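Local coordinates for putative uncharacterized protein (Chaetomium thermophilum, PDB 5T8V) that probably loads cohesin onto chromatin, this chain being the C-terminal HEAT-repeat part of the cohesin loader Scc2, at residues 623-626 against 627-630; 693-696 against 697-700; 1273-1276 against 1277-1280. One frame throughout, in Å; residues are numbered along the deposited sequence.

Interaction 1 (623-626 against 627-630); sequences SDQP and TVRS
V628 and R629, in the first turn of helix 628-642, fold back onto S623 and Q625 of the loop that follows helix 610-619. This is the N-terminal start of helix 628-642, with the loop before it, in a HEAT-repeat protein. The polar link is slight. R629 NH2 donates to the backbone O of S623 over 3.4 Å, a weak bond despite its straight angle of 168°. The oxygen lies at the edge of the guanidinium, in its plane. R629 leaves the backbone with CG anti to its own N (chi1 176°) and bends at chi3, which turns its end back over the loop. Its CB packs against the carbonyl O of Q625 at 3.6 Å. D624 has the opposite charge, but its OD1 stays 6.2 Å from R629 NH2, so any attraction is probably modest. The apolar part lies with V628, whose side chain meets that of Q625 at a slant. Both also touch helix 446-474, Q625 on I446 and N450, V628 on L453. They thus join the loop and the new helix to an earlier helix of the solenoid. At this helix start, V628 CG1 rests 3.9 Å from Q625 CB.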
loop_
_atom_site.group_PDB
_atom_site.type_symbol
_atom_site.label_atom_id
_atom_site.label_comp_id
_atom_site.label_asym_id
_atom_site.label_seq_id
_atom_site.Cartn_x
_atom_site.Cartn_y
_atom_site.Cartn_z
ATOM N N SER A 623 1.661 -4.600 -6.021
ATOM C CA SER A 623 1.269 -5.067 -7.345
ATOM C C SER A 623 1.901 -4.207 -8.432
ATOM O O SER A 623 2.889 -3.508 -8.186
ATOM C CB SER A 623 -0.253 -5.058 -7.484
ATOM O OG SER A 623 -0.650 -5.556 -8.751
ATOM N N ASP A 624 1.337 -4.253 -9.638
ATOM C CA ASP A 624 1.825 -3.468 -10.764
ATOM C C ASP A 624 0.790 -2.481 -11.275
ATOM O O ASP A 624 1.108 -1.301 -11.470
ATOM C CB ASP A 624 2.265 -4.400 -11.905
ATOM C CG ASP A 624 3.607 -5.055 -11.638
ATOM O OD1 ASP A 624 4.641 -4.468 -12.021
ATOM O OD2 ASP A 624 3.628 -6.154 -11.045
ATOM N N GLN A 625 -0.444 -2.926 -11.498
ATOM C CA GLN A 625 -1.469 -2.029 -12.001
ATOM C C GLN A 625 -1.747 -0.925 -10.980
ATOM O O GLN A 625 -1.652 -1.150 -9.771
ATOM C CB GLN A 625 -2.758 -2.792 -12.303
ATOM C CG GLN A 625 -2.716 -3.608 -13.583
ATOM C CD GLN A 625 -1.744 -4.766 -13.506
ATOM O OE1 GLN A 625 -1.364 -5.201 -12.420
ATOM N NE2 GLN A 625 -1.330 -5.271 -14.662
ATOM N N PRO A 626 -2.103 0.279 -11.437
ATOM C CA PRO A 626 -2.433 1.356 -10.499
ATOM C C PRO A 626 -3.852 1.292 -9.961
ATOM O O PRO A 626 -4.233 2.157 -9.164
ATOM C CB PRO A 626 -2.219 2.621 -11.346
ATOM C CG PRO A 626 -2.387 2.174 -12.784
ATOM C CD PRO A 626 -2.392 0.669 -12.828
ATOM N N THR A 627 -4.637 0.298 -10.370
ATOM C CA THR A 627 -6.014 0.132 -9.920
ATOM C C THR A 627 -6.196 -1.045 -8.977
ATOM O O THR A 627 -7.003 -0.964 -8.048
ATOM C CB THR A 627 -6.945 -0.045 -11.125
ATOM O OG1 THR A 627 -6.489 -1.141 -11.928
ATOM C CG2 THR A 627 -6.981 1.224 -11.965
ATOM N N VAL A 628 -5.469 -2.143 -9.192
ATOM C CA VAL A 628 -5.527 -3.256 -8.251
ATOM C C VAL A 628 -4.833 -2.881 -6.948
ATOM O O VAL A 628 -5.193 -3.380 -5.876
ATOM C CB VAL A 628 -4.914 -4.523 -8.882
ATOM C CG1 VAL A 628 -3.386 -4.491 -8.827
ATOM C CG2 VAL A 628 -5.458 -5.773 -8.211
ATOM N N ARG A 629 -3.837 -1.996 -7.019
ATOM C CA ARG A 629 -3.123 -1.558 -5.823
ATOM C C ARG A 629 -4.013 -0.687 -4.943
ATOM O O ARG A 629 -4.192 -0.963 -3.752
ATOM C CB ARG A 629 -1.859 -0.801 -6.233
ATOM C CG ARG A 629 -1.064 -0.213 -5.076
ATOM C CD ARG A 629 0.042 0.696 -5.583
ATOM N NE ARG A 629 0.990 -0.018 -6.431
ATOM C CZ ARG A 629 1.913 0.571 -7.186
ATOM N NH1 ARG A 629 2.018 1.894 -7.210
ATOM N NH2 ARG A 629 2.732 -0.166 -7.924
ATOM N N SER A 630 -4.571 0.383 -5.514
ATOM C CA SER A 630 -5.436 1.266 -4.737
ATOM C C SER A 630 -6.654 0.517 -4.215
ATOM O O SER A 630 -7.093 0.741 -3.081
ATOM C CB SER A 630 -5.868 2.459 -5.590
ATOM O OG SER A 630 -6.663 2.038 -6.685
#

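Interaction 2 (693-696 against 697-700); sequences TVVN and RFSD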
loop_
_atom_site.group_PDB
_atom_site.type_symbol
_atom_site.label_atom_id
_atom_site.label_comp_id
_atom_site.label_asym_id
_atom_site.label_seq_id
_atom_site.Cartn_x
_atom_site.Cartn_y
_atom_site.Cartn_z
ATOM N N THR A 693 9.732 3.539 11.938
ATOM C CA THR A 693 9.661 3.297 10.503
ATOM C C THR A 693 9.337 4.574 9.740
ATOM O O THR A 693 9.783 4.744 8.600
ATOM C CB THR A 693 8.618 2.218 10.204
ATOM O OG1 THR A 693 9.008 0.991 10.837
ATOM C CG2 THR A 693 8.481 1.985 8.703
ATOM N N VAL A 694 8.571 5.481 10.345
ATOM C CA VAL A 694 8.244 6.740 9.686
ATOM C C VAL A 694 9.494 7.600 9.533
ATOM O O VAL A 694 9.803 8.083 8.437
ATOM C CB VAL A 694 7.139 7.478 10.464
ATOM C CG1 VAL A 694 6.866 8.854 9.858
ATOM C CG2 VAL A 694 5.863 6.645 10.480
ATOM N N VAL A 695 10.234 7.804 10.626
ATOM C CA VAL A 695 11.415 8.663 10.563
ATOM C C VAL A 695 12.454 8.083 9.617
ATOM O O VAL A 695 13.193 8.829 8.963
ATOM C CB VAL A 695 12.005 8.887 11.970
ATOM C CG1 VAL A 695 10.956 9.460 12.897
ATOM C CG2 VAL A 695 12.575 7.593 12.539
ATOM N N ASN A 696 12.545 6.755 9.535
ATOM C CA ASN A 696 13.448 6.145 8.566
ATOM C C ASN A 696 13.102 6.592 7.151
ATOM O O ASN A 696 13.995 6.874 6.343
ATOM C CB ASN A 696 13.392 4.623 8.683
ATOM C CG ASN A 696 14.015 4.116 9.969
ATOM O OD1 ASN A 696 14.348 4.897 10.860
ATOM N ND2 ASN A 696 14.176 2.803 10.073
ATOM N N ARG A 697 11.808 6.689 6.842
ATOM C CA ARG A 697 11.386 7.152 5.527
ATOM C C ARG A 697 11.822 8.582 5.245
ATOM O O ARG A 697 11.719 9.024 4.096
ATOM C CB ARG A 697 9.866 7.036 5.397
ATOM C CG ARG A 697 9.328 5.623 5.593
ATOM C CD ARG A 697 9.393 4.796 4.320
ATOM N NE ARG A 697 10.765 4.553 3.880
ATOM C CZ ARG A 697 11.567 3.623 4.392
ATOM N NH1 ARG A 697 11.147 2.837 5.377
ATOM N NH2 ARG A 697 12.799 3.482 3.918
ATOM N N PHE A 698 12.301 9.316 6.254
ATOM C CA PHE A 698 12.906 10.616 5.987
ATOM C C PHE A 698 14.062 10.491 5.006
ATOM O O PHE A 698 14.284 11.392 4.191
ATOM C CB PHE A 698 13.397 11.265 7.286
ATOM C CG PHE A 698 12.294 11.688 8.228
ATOM C CD1 PHE A 698 10.959 11.498 7.908
ATOM C CD2 PHE A 698 12.605 12.295 9.436
ATOM C CE1 PHE A 698 9.962 11.893 8.777
ATOM C CE2 PHE A 698 11.610 12.695 10.307
ATOM C CZ PHE A 698 10.289 12.494 9.977
ATOM N N SER A 699 14.806 9.388 5.064
ATOM C CA SER A 699 15.929 9.152 4.160
ATOM C C SER A 699 15.527 8.264 2.990
ATOM O O SER A 699 16.284 7.382 2.574
ATOM C CB SER A 699 17.101 8.541 4.921
ATOM O OG SER A 699 16.789 7.241 5.392
ATOM N N ASP A 700 14.335 8.479 2.444
ATOM C CA ASP A 700 13.847 7.705 1.315
ATOM C C ASP A 700 14.155 8.434 0.013
ATOM O O ASP A 700 14.231 9.664 -0.032
ATOM C CB ASP A 700 12.342 7.463 1.442
ATOM C CG ASP A 700 11.825 6.435 0.455
ATOM O OD1 ASP A 700 12.304 6.411 -0.699
ATOM O OD2 ASP A 700 10.933 5.648 0.835
#
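F698 lies against V695 in a CH-pi contact at the C-terminal end of helix 685-696, where the chain passes into the loop before helix 703-719. The two residues are three apart, so the contact is local. It falls in the part of the chain related to PDS5. V695 CA sits 3.7 Å from the centroid of the F698 ring, only 3° off the ring normal. The ring therefore lies flat over the backbone of V695. F698 CG stands beside its own N, anti to the carbonyl carbon (chi1 -68°), which turns the ring back over the helix. V695 CB adds an apolar touch at 4.2 Å to F698 CE2. The backbone joins the same pair, F698 N to V695 O at 2.9 Å. One residue on, N696 O is gripped twice by S699. S699 N donates at 2.9 Å from above the carbonyl plane, and S699 OG at 3.0 Å within it. R697 bends at chi2 and chi3, one guanidinium face lies over N696 C, and NE forms a salt bridge to D700 OD2 at 3.2 Å. That oxygen also pairs with R669, and D700 OD1 accepts from G702 N, so both carboxylate oxygens have partners. With F698 cut back to an alanine, the V695 backbone would probably lose its aromatic cover and a gap would be likely to open toward M710 and A713. In the fold, F698 packs on these two residues of helix 703-719. T693 and V694 touch I676 of helix 666-682. R697 touches both neighbours, at L673 of helix 666-682 and A709 of helix 703-719.

Interaction 3 (1273-1276 against 1277-1280); sequences VQYS and RFII
Y1275 and I1279 pack one turn apart in a buried contact on helix 1271-1284, an alpha-helix of the Scc2 C-terminal region in this HEAT-repeat protein. The apolar contacts come first. Y1275 CE1 meets I1279 CG2 at 3.8 Å. I1279 CD1 lies over one face of the tyrosine ring, 4.2 Å above its plane and toward the rim. I1279 extends CG1 to CD1 in a straight run (chi2 175°), which carries the methyl over the ring. F1278 comes less close, its CD2 4.4 Å from Y1275 CD1. Both aromatic rings also meet F1208 of helix 1200-1213, with planes at about 50°. On another side, V1273 and S1276 touch I1373, and I1280 touches A1376 and V1380, all of helix 1364-1387.

The polar ends of Y1275, S1276 and R1277 find partners outside the two segments. Y1275 OH is bonded to Q1255, and S1276 OG to the backbone O of H1272. R1277 runs out extended, and its NH2 reaches N1429 OD1.

Backbone bonds hold the turn itself. R1277 N to V1273 O is the straightest, at 168°. F1278 N follows on Q1274 O and I1279 N on Y1275 O. S1276 O takes two donors, I1280 N at 2.9 Å and, more weakly, I1279 N at 3.1 Å.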
loop_
_atom_site.group_PDB
_atom_site.type_symbol
_atom_site.label_atom_id
_atom_site.label_comp_id
_atom_site.label_asym_id
_atom_site.label_seq_id
_atom_site.Cartn_x
_atom_site.Cartn_y
_atom_site.Cartn_z
ATOM N N VAL A 1273 44.540 -5.421 -22.600
ATOM C CA VAL A 1273 43.431 -6.349 -22.400
ATOM C C VAL A 1273 42.699 -6.035 -21.101
ATOM O O VAL A 1273 41.465 -6.095 -21.041
ATOM C CB VAL A 1273 43.940 -7.801 -22.426
ATOM C CG1 VAL A 1273 42.830 -8.777 -22.031
ATOM C CG2 VAL A 1273 44.471 -8.145 -23.810
ATOM N N GLN A 1274 43.440 -5.705 -20.041
ATOM C CA GLN A 1274 42.806 -5.266 -18.803
ATOM C C GLN A 1274 42.010 -3.988 -19.030
ATOM O O GLN A 1274 40.870 -3.860 -18.565
ATOM C CB GLN A 1274 43.870 -5.060 -17.724
ATOM C CG GLN A 1274 43.316 -4.766 -16.337
ATOM C CD GLN A 1274 42.565 -5.939 -15.743
ATOM O OE1 GLN A 1274 43.148 -6.984 -15.450
ATOM N NE2 GLN A 1274 41.260 -5.773 -15.561
ATOM N N TYR A 1275 42.595 -3.033 -19.758
ATOM C CA TYR A 1275 41.901 -1.785 -20.066
ATOM C C TYR A 1275 40.678 -2.040 -20.946
ATOM O O TYR A 1275 39.571 -1.564 -20.653
ATOM C CB TYR A 1275 42.885 -0.827 -20.744
ATOM C CG TYR A 1275 42.322 0.520 -21.130
ATOM C CD1 TYR A 1275 41.591 1.278 -20.225
ATOM C CD2 TYR A 1275 42.551 1.049 -22.393
ATOM C CE1 TYR A 1275 41.085 2.517 -20.577
ATOM C CE2 TYR A 1275 42.051 2.284 -22.754
ATOM C CZ TYR A 1275 41.320 3.016 -21.843
ATOM O OH TYR A 1275 40.820 4.248 -22.200
ATOM N N SER A 1276 40.862 -2.802 -22.027
ATOM C CA SER A 1276 39.750 -3.132 -22.912
ATOM C C SER A 1276 38.601 -3.760 -22.136
ATOM O O SER A 1276 37.445 -3.344 -22.265
ATOM C CB SER A 1276 40.228 -4.071 -24.020
ATOM O OG SER A 1276 41.214 -3.448 -24.827
ATOM N N ARG A 1277 38.903 -4.772 -21.319
ATOM C CA ARG A 1277 37.882 -5.361 -20.460
ATOM C C ARG A 1277 37.208 -4.292 -19.612
ATOM O O ARG A 1277 35.974 -4.248 -19.501
ATOM C CB ARG A 1277 38.507 -6.433 -19.567
ATOM C CG ARG A 1277 37.512 -7.100 -18.629
ATOM C CD ARG A 1277 38.187 -8.099 -17.711
ATOM N NE ARG A 1277 37.213 -8.975 -17.068
ATOM C CZ ARG A 1277 37.527 -10.023 -16.314
ATOM N NH1 ARG A 1277 38.797 -10.338 -16.097
ATOM N NH2 ARG A 1277 36.565 -10.762 -15.777
ATOM N N PHE A 1278 38.010 -3.414 -19.004
ATOM C CA PHE A 1278 37.451 -2.378 -18.146
ATOM C C PHE A 1278 36.404 -1.552 -18.881
ATOM O O PHE A 1278 35.356 -1.226 -18.313
ATOM C CB PHE A 1278 38.556 -1.469 -17.608
ATOM C CG PHE A 1278 38.039 -0.222 -16.946
ATOM C CD1 PHE A 1278 37.514 -0.268 -15.668
ATOM C CD2 PHE A 1278 38.072 0.996 -17.605
ATOM C CE1 PHE A 1278 37.031 0.876 -15.059
ATOM C CE2 PHE A 1278 37.593 2.140 -17.003
ATOM C CZ PHE A 1278 37.072 2.081 -15.728
ATOM N N ILE A 1279 36.659 -1.207 -20.148
ATOM C CA ILE A 1279 35.763 -0.292 -20.853
ATOM C C ILE A 1279 34.727 -1.008 -21.713
ATOM O O ILE A 1279 33.872 -0.337 -22.304
ATOM C CB ILE A 1279 36.542 0.735 -21.704
ATOM C CG1 ILE A 1279 37.358 0.056 -22.804
ATOM C CG2 ILE A 1279 37.442 1.575 -20.808
ATOM C CD1 ILE A 1279 38.033 1.051 -23.741
ATOM N N ILE A 1280 34.761 -2.337 -21.801
ATOM C CA ILE A 1280 33.634 -3.060 -22.396
ATOM C C ILE A 1280 32.624 -3.456 -21.326
ATOM O O ILE A 1280 31.410 -3.408 -21.557
ATOM C CB ILE A 1280 34.114 -4.289 -23.202
ATOM C CG1 ILE A 1280 34.759 -5.336 -22.294
ATOM C CG2 ILE A 1280 35.068 -3.872 -24.311
ATOM C CD1 ILE A 1280 33.832 -6.481 -21.939
#

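The three contacts follow one another along the chain without touching. Interactions 1 and 2 have centres about 23 Å apart. The centre of interaction 3 lies about 40 Å from that of interaction 2 and about 43 Å from that of interaction 1. Each takes a different place relative to its own helix: 623-630 enters one, 693-700 leaves one, and 1273-1280 sits inside one. Interaction 1 is at the surface and has only weak polar links. Interaction 2 is partly buried and combines an aromatic cover with a salt bridge and a carbonyl oxygen that accepts two hydrogen bonds. Interaction 3 is buried and mostly apolar, with regular backbone bonds and polar tips bonded outside its segments, on the same helix or elsewhere.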